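Local coordinates for devB protein (Vibrio cholerae O1 biovar eltor str. N16961, PDB 1Y89) that is of unestablished function but probably acts on a phosphorylated sugar or its lactone, like glucosamine-6-phosphate isomerases and 6-phosphogluconolactonases, at residues A23-G28 against D56-N61; N61-W66 against A96-R101. One frame throughout, in Å; residues are numbered along the deposited sequence.

Overall arrangement
Both contacts flank the start of strand 62-70, and N61 belongs to each. Contact 1 joins the end of helix 10-25 to the loop before the strand. It is small and partly open to solvent, and its chemistry is mostly polar: two hydrogen bonds and a bridging water. Contact 2 lies closer to the centre of the chain and buries more surface. It sets the strand itself against loop 96-101, with backbone bonds and an aromatic cluster. The two meet directly. N98 ND2 of contact 2 makes a weak, probable hydrogen bond to K60 O of contact 1, and L62 packs on both I57 and S25.

Contact 1 (A23-G28 against D56-N61); sequences AYSQQG and DIQWKN. With PE5 (3,6,9,12,15,18,21,24-octaoxahexacosan-1-ol), chain F.
S25 OG sits between its own backbone N and carbonyl carbon (chi1 79°), and from there it faces the backbone of Q58. N61 has CG opposite its carbonyl carbon (chi1 -65°), which carries its amide to the end of the helix. Two hydrogen bonds follow. Q58 N donates to S25 OG over 2.9 Å, and the bond is nearly straight. S25 OG also bonds L22 O, three residues back in the helix, so the hydroxyl is gripped by the helix and by the loop. N61 ND2 donates to S25 O at 2.8 Å, with 173° at the hydrogen. S25 O lies in the amide plane of N61, while the donor is tilted from the carbonyl plane. One serine thus uses both its hydroxyl and its carbonyl to hold the loop. The apolar part is slight: I57 CG2 comes to 3.8 Å from S25 CB and also lies over the centre of one face of the W59 ring. Q58 bends back on its own segment, and its NE2 bonds D56 O at 2.9 Å from above the carbonyl plane. A water also donates to D56 O and accepts from Q26 NE2, bridging the segments at the exposed side. The polyether PE5 sits apart from this interface, with its O2 3.7 Å above the plane of the Y24 ring. Q58 centres an inverse gamma turn. The contact ties the C-terminal end of helix 10-25 to the connection between helix 53-56 and strand 62-70, a helix-to-strand link of an alpha/beta fold with a largely parallel sheet.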
loop_
_atom_site.group_PDB
_atom_site.type_symbol
_atom_site.label_atom_id
_atom_site.label_comp_id
_atom_site.label_asym_id
_atom_site.label_seq_id
_atom_site.Cartn_x
_atom_site.Cartn_y
_atom_site.Cartn_z
ATOM N N ALA A 23 15.475 0.626 1.767
ATOM C CA ALA A 23 15.057 1.259 3.029
ATOM C C ALA A 23 15.236 0.312 4.224
ATOM O O ALA A 23 15.723 0.715 5.287
ATOM C CB ALA A 23 13.566 1.715 2.937
ATOM N N TYR A 24 14.856 -0.950 4.044
ATOM C CA TYR A 24 15.097 -1.948 5.090
ATOM C C TYR A 24 16.573 -1.980 5.483
ATOM O O TYR A 24 16.885 -2.025 6.672
ATOM C CB TYR A 24 14.692 -3.349 4.618
ATOM C CG TYR A 24 13.218 -3.677 4.775
ATOM C CD1 TYR A 24 12.603 -3.652 6.050
ATOM C CD2 TYR A 24 12.446 -4.087 3.664
ATOM C CE1 TYR A 24 11.240 -4.002 6.202
ATOM C CE2 TYR A 24 11.085 -4.428 3.813
ATOM C CZ TYR A 24 10.495 -4.379 5.076
ATOM O OH TYR A 24 9.162 -4.730 5.227
ATOM N N SER A 25 17.473 -1.937 4.489
ATOM C CA SER A 25 18.927 -2.059 4.760
ATOM C C SER A 25 19.524 -0.875 5.531
ATOM O O SER A 25 20.614 -0.966 6.071
ATOM C CB SER A 25 19.710 -2.242 3.452
ATOM O OG SER A 25 19.889 -1.009 2.753
ATOM N N GLN A 26 18.807 0.235 5.566
ATOM C CA GLN A 26 19.318 1.486 6.139
ATOM C C GLN A 26 18.929 1.661 7.624
ATOM O O GLN A 26 19.142 2.710 8.204
ATOM C CB GLN A 26 18.831 2.675 5.284
ATOM C CG GLN A 26 19.454 2.729 3.892
ATOM C CD GLN A 26 18.760 3.723 2.974
ATOM O OE1 GLN A 26 17.546 3.976 3.099
ATOM N NE2 GLN A 26 19.514 4.268 2.023
ATOM N N GLN A 27 18.405 0.614 8.252
ATOM C CA GLN A 27 18.015 0.694 9.685
ATOM C C GLN A 27 19.095 0.241 10.670
ATOM O O GLN A 27 18.853 0.159 11.882
ATOM C CB GLN A 27 16.757 -0.119 9.932
ATOM C CG GLN A 27 15.590 0.162 9.007
ATOM C CD GLN A 27 14.409 -0.798 9.346
ATOM O OE1 GLN A 27 14.309 -1.926 8.813
ATOM N NE2 GLN A 27 13.568 -0.388 10.310
ATOM N N GLY A 28 20.300 -0.043 10.174
ATOM C CA GLY A 28 21.443 -0.330 11.079
ATOM C C GLY A 28 21.239 -1.560 11.959
ATOM O O GLY A 28 21.826 -1.687 13.023
ATOM N N ASP A 56 24.305 0.932 -3.037
ATOM C CA ASP A 56 23.637 1.702 -1.990
ATOM C C ASP A 56 22.974 0.812 -0.935
ATOM O O ASP A 56 22.815 1.224 0.219
ATOM C CB ASP A 56 22.582 2.629 -2.585
ATOM C CG ASP A 56 23.195 3.778 -3.402
ATOM O OD1 ASP A 56 24.429 3.888 -3.469
ATOM O OD2 ASP A 56 22.417 4.545 -3.976
ATOM N N ILE A 57 22.540 -0.379 -1.332
ATOM C CA ILE A 57 21.891 -1.260 -0.361
ATOM C C ILE A 57 22.949 -1.717 0.655
ATOM O O ILE A 57 24.043 -2.147 0.280
ATOM C CB ILE A 57 21.187 -2.464 -1.028
ATOM C CG1 ILE A 57 20.002 -1.936 -1.856
ATOM C CG2 ILE A 57 20.755 -3.508 0.059
ATOM C CD1 ILE A 57 19.144 -3.040 -2.518
ATOM N N GLN A 58 22.636 -1.595 1.939
ATOM C CA GLN A 58 23.599 -2.018 2.958
ATOM C C GLN A 58 23.420 -3.492 3.203
ATOM O O GLN A 58 22.740 -3.897 4.156
ATOM C CB GLN A 58 23.422 -1.165 4.225
ATOM C CG GLN A 58 23.574 0.353 3.913
ATOM C CD GLN A 58 24.958 0.734 3.358
ATOM O OE1 GLN A 58 25.996 0.529 4.023
ATOM N NE2 GLN A 58 24.983 1.308 2.130
ATOM N N TRP A 59 24.009 -4.300 2.318
ATOM C CA TRP A 59 23.831 -5.776 2.330
ATOM C C TRP A 59 24.178 -6.420 3.658
ATOM O O TRP A 59 23.634 -7.472 3.991
ATOM C CB TRP A 59 24.666 -6.428 1.208
ATOM C CG TRP A 59 24.278 -5.909 -0.150
ATOM C CD1 TRP A 59 24.981 -5.026 -0.919
ATOM C CD2 TRP A 59 23.060 -6.177 -0.848
ATOM N NE1 TRP A 59 24.285 -4.760 -2.080
ATOM C CE2 TRP A 59 23.112 -5.470 -2.064
ATOM C CE3 TRP A 59 21.942 -7.002 -0.588
ATOM C CZ2 TRP A 59 22.078 -5.521 -3.001
ATOM C CZ3 TRP A 59 20.911 -7.058 -1.538
ATOM C CH2 TRP A 59 20.995 -6.324 -2.715
ATOM N N LYS A 60 25.099 -5.796 4.407
ATOM C CA LYS A 60 25.512 -6.311 5.712
ATOM C C LYS A 60 24.363 -6.415 6.740
ATOM O O LYS A 60 24.443 -7.213 7.681
ATOM C CB LYS A 60 26.681 -5.482 6.298
ATOM C CG LYS A 60 26.259 -4.084 6.717
ATOM C CD LYS A 60 27.450 -3.174 7.097
ATOM C CE LYS A 60 27.005 -1.695 7.257
ATOM N NZ LYS A 60 28.140 -0.848 7.830
ATOM N N ASN A 61 23.313 -5.606 6.556
ATOM C CA ASN A 61 22.115 -5.600 7.415
ATOM C C ASN A 61 20.973 -6.532 6.965
ATOM O O ASN A 61 20.018 -6.787 7.711
ATOM C CB ASN A 61 21.577 -4.168 7.548
ATOM C CG ASN A 61 22.530 -3.273 8.268
ATOM O OD1 ASN A 61 23.276 -3.738 9.146
ATOM N ND2 ASN A 61 22.521 -1.973 7.928
HETATM O O1 PE5 F . 11.991 2.366 7.210
HETATM C C1 PE5 F . 11.608 0.986 7.128
HETATM C C2 PE5 F . 11.893 0.439 5.735
HETATM O O2 PE5 F . 10.835 -0.419 5.307
HETATM C C3 PE5 F . 10.410 -0.221 3.968
HETATM C C4 PE5 F . 9.147 -1.027 3.784
HETATM O O3 PE5 F . 8.004 -0.212 4.010
HETATM O O HOH W 1 22.233 3.447 1.612
#

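Contact 2 (N61-W66 against A96-R101); sequences NLHFWW and AQNIHR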
loop_
_atom_site.group_PDB
_atom_site.type_symbol
_atom_site.label_atom_id
_atom_site.label_comp_id
_atom_site.label_asym_id
_atom_site.label_seq_id
_atom_site.Cartn_x
_atom_site.Cartn_y
_atom_site.Cartn_z
ATOM N N ASN A 61 23.313 -5.606 6.556
ATOM C CA ASN A 61 22.115 -5.600 7.415
ATOM C C ASN A 61 20.973 -6.532 6.965
ATOM O O ASN A 61 20.018 -6.787 7.711
ATOM C CB ASN A 61 21.577 -4.168 7.548
ATOM C CG ASN A 61 22.530 -3.273 8.268
ATOM O OD1 ASN A 61 23.276 -3.738 9.146
ATOM N ND2 ASN A 61 22.521 -1.973 7.928
ATOM N N LEU A 62 21.079 -7.063 5.749
ATOM C CA LEU A 62 20.015 -7.938 5.210
ATOM C C LEU A 62 20.405 -9.397 5.344
ATOM O O LEU A 62 21.550 -9.749 5.137
ATOM C CB LEU A 62 19.723 -7.606 3.726
ATOM C CG LEU A 62 19.318 -6.180 3.345
ATOM C CD1 LEU A 62 18.902 -6.081 1.881
ATOM C CD2 LEU A 62 18.200 -5.669 4.238
ATOM N N HIS A 63 19.447 -10.243 5.723
ATOM C CA HIS A 63 19.653 -11.680 5.784
ATOM C C HIS A 63 18.655 -12.346 4.870
ATOM O O HIS A 63 17.452 -12.091 4.980
ATOM C CB HIS A 63 19.477 -12.185 7.237
ATOM C CG HIS A 63 20.584 -11.736 8.137
ATOM N ND1 HIS A 63 21.604 -12.569 8.537
ATOM C CD2 HIS A 63 20.889 -10.502 8.619
ATOM C CE1 HIS A 63 22.454 -11.889 9.293
ATOM N NE2 HIS A 63 22.046 -10.629 9.350
ATOM N N PHE A 64 19.141 -13.163 3.949
ATOM C CA PHE A 64 18.250 -13.824 3.005
ATOM C C PHE A 64 18.081 -15.276 3.346
ATOM O O PHE A 64 19.071 -15.994 3.590
ATOM C CB PHE A 64 18.754 -13.697 1.550
ATOM C CG PHE A 64 18.641 -12.312 1.011
ATOM C CD1 PHE A 64 17.417 -11.649 0.999
ATOM C CD2 PHE A 64 19.748 -11.661 0.521
ATOM C CE1 PHE A 64 17.308 -10.333 0.487
ATOM C CE2 PHE A 64 19.649 -10.350 0.016
ATOM C CZ PHE A 64 18.423 -9.691 0.004
ATOM N N TRP A 65 16.808 -15.679 3.336
ATOM C CA TRP A 65 16.409 -17.062 3.557
ATOM C C TRP A 65 15.487 -17.390 2.385
ATOM O O TRP A 65 15.173 -16.492 1.603
ATOM C CB TRP A 65 15.639 -17.208 4.869
ATOM C CG TRP A 65 16.379 -16.715 6.083
ATOM C CD1 TRP A 65 16.552 -15.396 6.463
ATOM C CD2 TRP A 65 16.994 -17.509 7.088
ATOM N NE1 TRP A 65 17.271 -15.336 7.642
ATOM C CE2 TRP A 65 17.525 -16.618 8.061
ATOM C CE3 TRP A 65 17.134 -18.890 7.282
ATOM C CZ2 TRP A 65 18.207 -17.059 9.181
ATOM C CZ3 TRP A 65 17.814 -19.334 8.411
ATOM C CH2 TRP A 65 18.346 -18.413 9.349
ATOM N N TRP A 66 15.104 -18.658 2.262
ATOM C CA TRP A 66 14.199 -19.135 1.218
ATOM C C TRP A 66 12.895 -19.655 1.776
ATOM O O TRP A 66 12.911 -20.423 2.763
ATOM C CB TRP A 66 14.903 -20.180 0.322
ATOM C CG TRP A 66 15.704 -19.438 -0.716
ATOM C CD1 TRP A 66 15.328 -19.144 -2.003
ATOM C CD2 TRP A 66 16.965 -18.804 -0.509
ATOM N NE1 TRP A 66 16.289 -18.379 -2.603
ATOM C CE2 TRP A 66 17.300 -18.142 -1.705
ATOM C CE3 TRP A 66 17.847 -18.718 0.594
ATOM C CZ2 TRP A 66 18.510 -17.428 -1.861
ATOM C CZ3 TRP A 66 19.041 -17.997 0.446
ATOM C CH2 TRP A 66 19.349 -17.345 -0.761
ATOM N N ALA A 96 28.825 -13.747 3.375
ATOM C CA ALA A 96 28.371 -15.108 3.101
ATOM C C ALA A 96 27.444 -15.561 4.238
ATOM O O ALA A 96 26.444 -16.250 4.009
ATOM C CB ALA A 96 29.582 -16.060 2.957
ATOM N N GLN A 97 27.763 -15.123 5.454
ATOM C CA GLN A 97 27.007 -15.512 6.650
ATOM C C GLN A 97 25.582 -14.943 6.640
ATOM O O GLN A 97 24.725 -15.437 7.368
ATOM C CB GLN A 97 27.759 -15.114 7.953
ATOM C CG GLN A 97 27.709 -13.590 8.273
ATOM C CD GLN A 97 28.731 -13.115 9.294
ATOM O OE1 GLN A 97 28.647 -13.454 10.492
ATOM N NE2 GLN A 97 29.704 -12.293 8.835
ATOM N N ASN A 98 25.314 -13.946 5.779
ATOM C CA ASN A 98 23.989 -13.318 5.712
ATOM C C ASN A 98 23.090 -14.031 4.697
ATOM O O ASN A 98 21.915 -13.670 4.507
ATOM C CB ASN A 98 24.129 -11.833 5.291
ATOM C CG ASN A 98 24.620 -10.950 6.416
ATOM O OD1 ASN A 98 25.343 -11.407 7.290
ATOM N ND2 ASN A 98 24.221 -9.679 6.403
ATOM N N ILE A 99 23.656 -15.007 4.000
ATOM C CA ILE A 99 22.881 -15.757 3.011
ATOM C C ILE A 99 22.654 -17.172 3.560
ATOM O O ILE A 99 23.590 -17.935 3.712
ATOM C CB ILE A 99 23.605 -15.781 1.628
ATOM C CG1 ILE A 99 23.906 -14.356 1.156
ATOM C CG2 ILE A 99 22.768 -16.533 0.586
ATOM C CD1 ILE A 99 24.873 -14.290 -0.041
ATOM N N HIS A 100 21.416 -17.504 3.887
ATOM C CA HIS A 100 21.147 -18.713 4.657
ATOM C C HIS A 100 20.443 -19.698 3.730
ATOM O O HIS A 100 19.216 -19.891 3.807
ATOM C CB HIS A 100 20.245 -18.371 5.848
ATOM C CG HIS A 100 20.790 -17.285 6.735
ATOM N ND1 HIS A 100 21.483 -17.551 7.892
ATOM C CD2 HIS A 100 20.717 -15.935 6.644
ATOM C CE1 HIS A 100 21.847 -16.412 8.466
ATOM N NE2 HIS A 100 21.360 -15.413 7.746
ATOM N N ARG A 101 21.183 -20.305 2.809
ATOM C CA ARG A 101 20.463 -21.136 1.852
ATOM C C ARG A 101 19.972 -22.434 2.458
ATOM O O ARG A 101 20.522 -22.931 3.460
ATOM C CB ARG A 101 21.250 -21.378 0.578
ATOM C CG ARG A 101 22.400 -22.328 0.725
ATOM C CD ARG A 101 22.997 -22.699 -0.621
ATOM N NE ARG A 101 24.130 -23.572 -0.363
ATOM C CZ ARG A 101 24.131 -24.885 -0.506
ATOM N NH1 ARG A 101 23.068 -25.514 -0.977
ATOM N NH2 ARG A 101 25.227 -25.561 -0.217
HETATM O O HOH W 2 16.602 -20.435 4.016
#
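F64 and I99 form a single beta bridge, where loop 96-101 runs beside strand 62-70 of the large mixed sheet. F64 N donates to N98 O at 2.9 Å, and H100 N to F64 O at 2.8 Å. N98 ND2 adds a more bent bond to L62 O, reaching it from above the carbonyl plane. The N98 amide stacks over one face of the H63 ring, with planes 23° apart. In this alpha/beta fold strand 31-35 bonds the strand through H63 and W65, so the loop takes its other edge through F64. H63, W65 and H100 form an aromatic cluster. With chi1 at -55°, CG of H100 points away from its own carbonyl carbon, and this lays the ring flat over the six-membered ring of W65 in an offset stack, planes at 1° and centroids 3.9 Å apart. H100 CB makes a CH-pi contact with the same ring. The H63 and H100 rings meet rim to rim, and ND1 of H63 and NE2 of H100 share a hydrogen bond of 3.0 Å; either could be the donor. W66 presents its edge to I99, CH2 to CG2 at 3.8 Å, and a water links W66 N to H100 O.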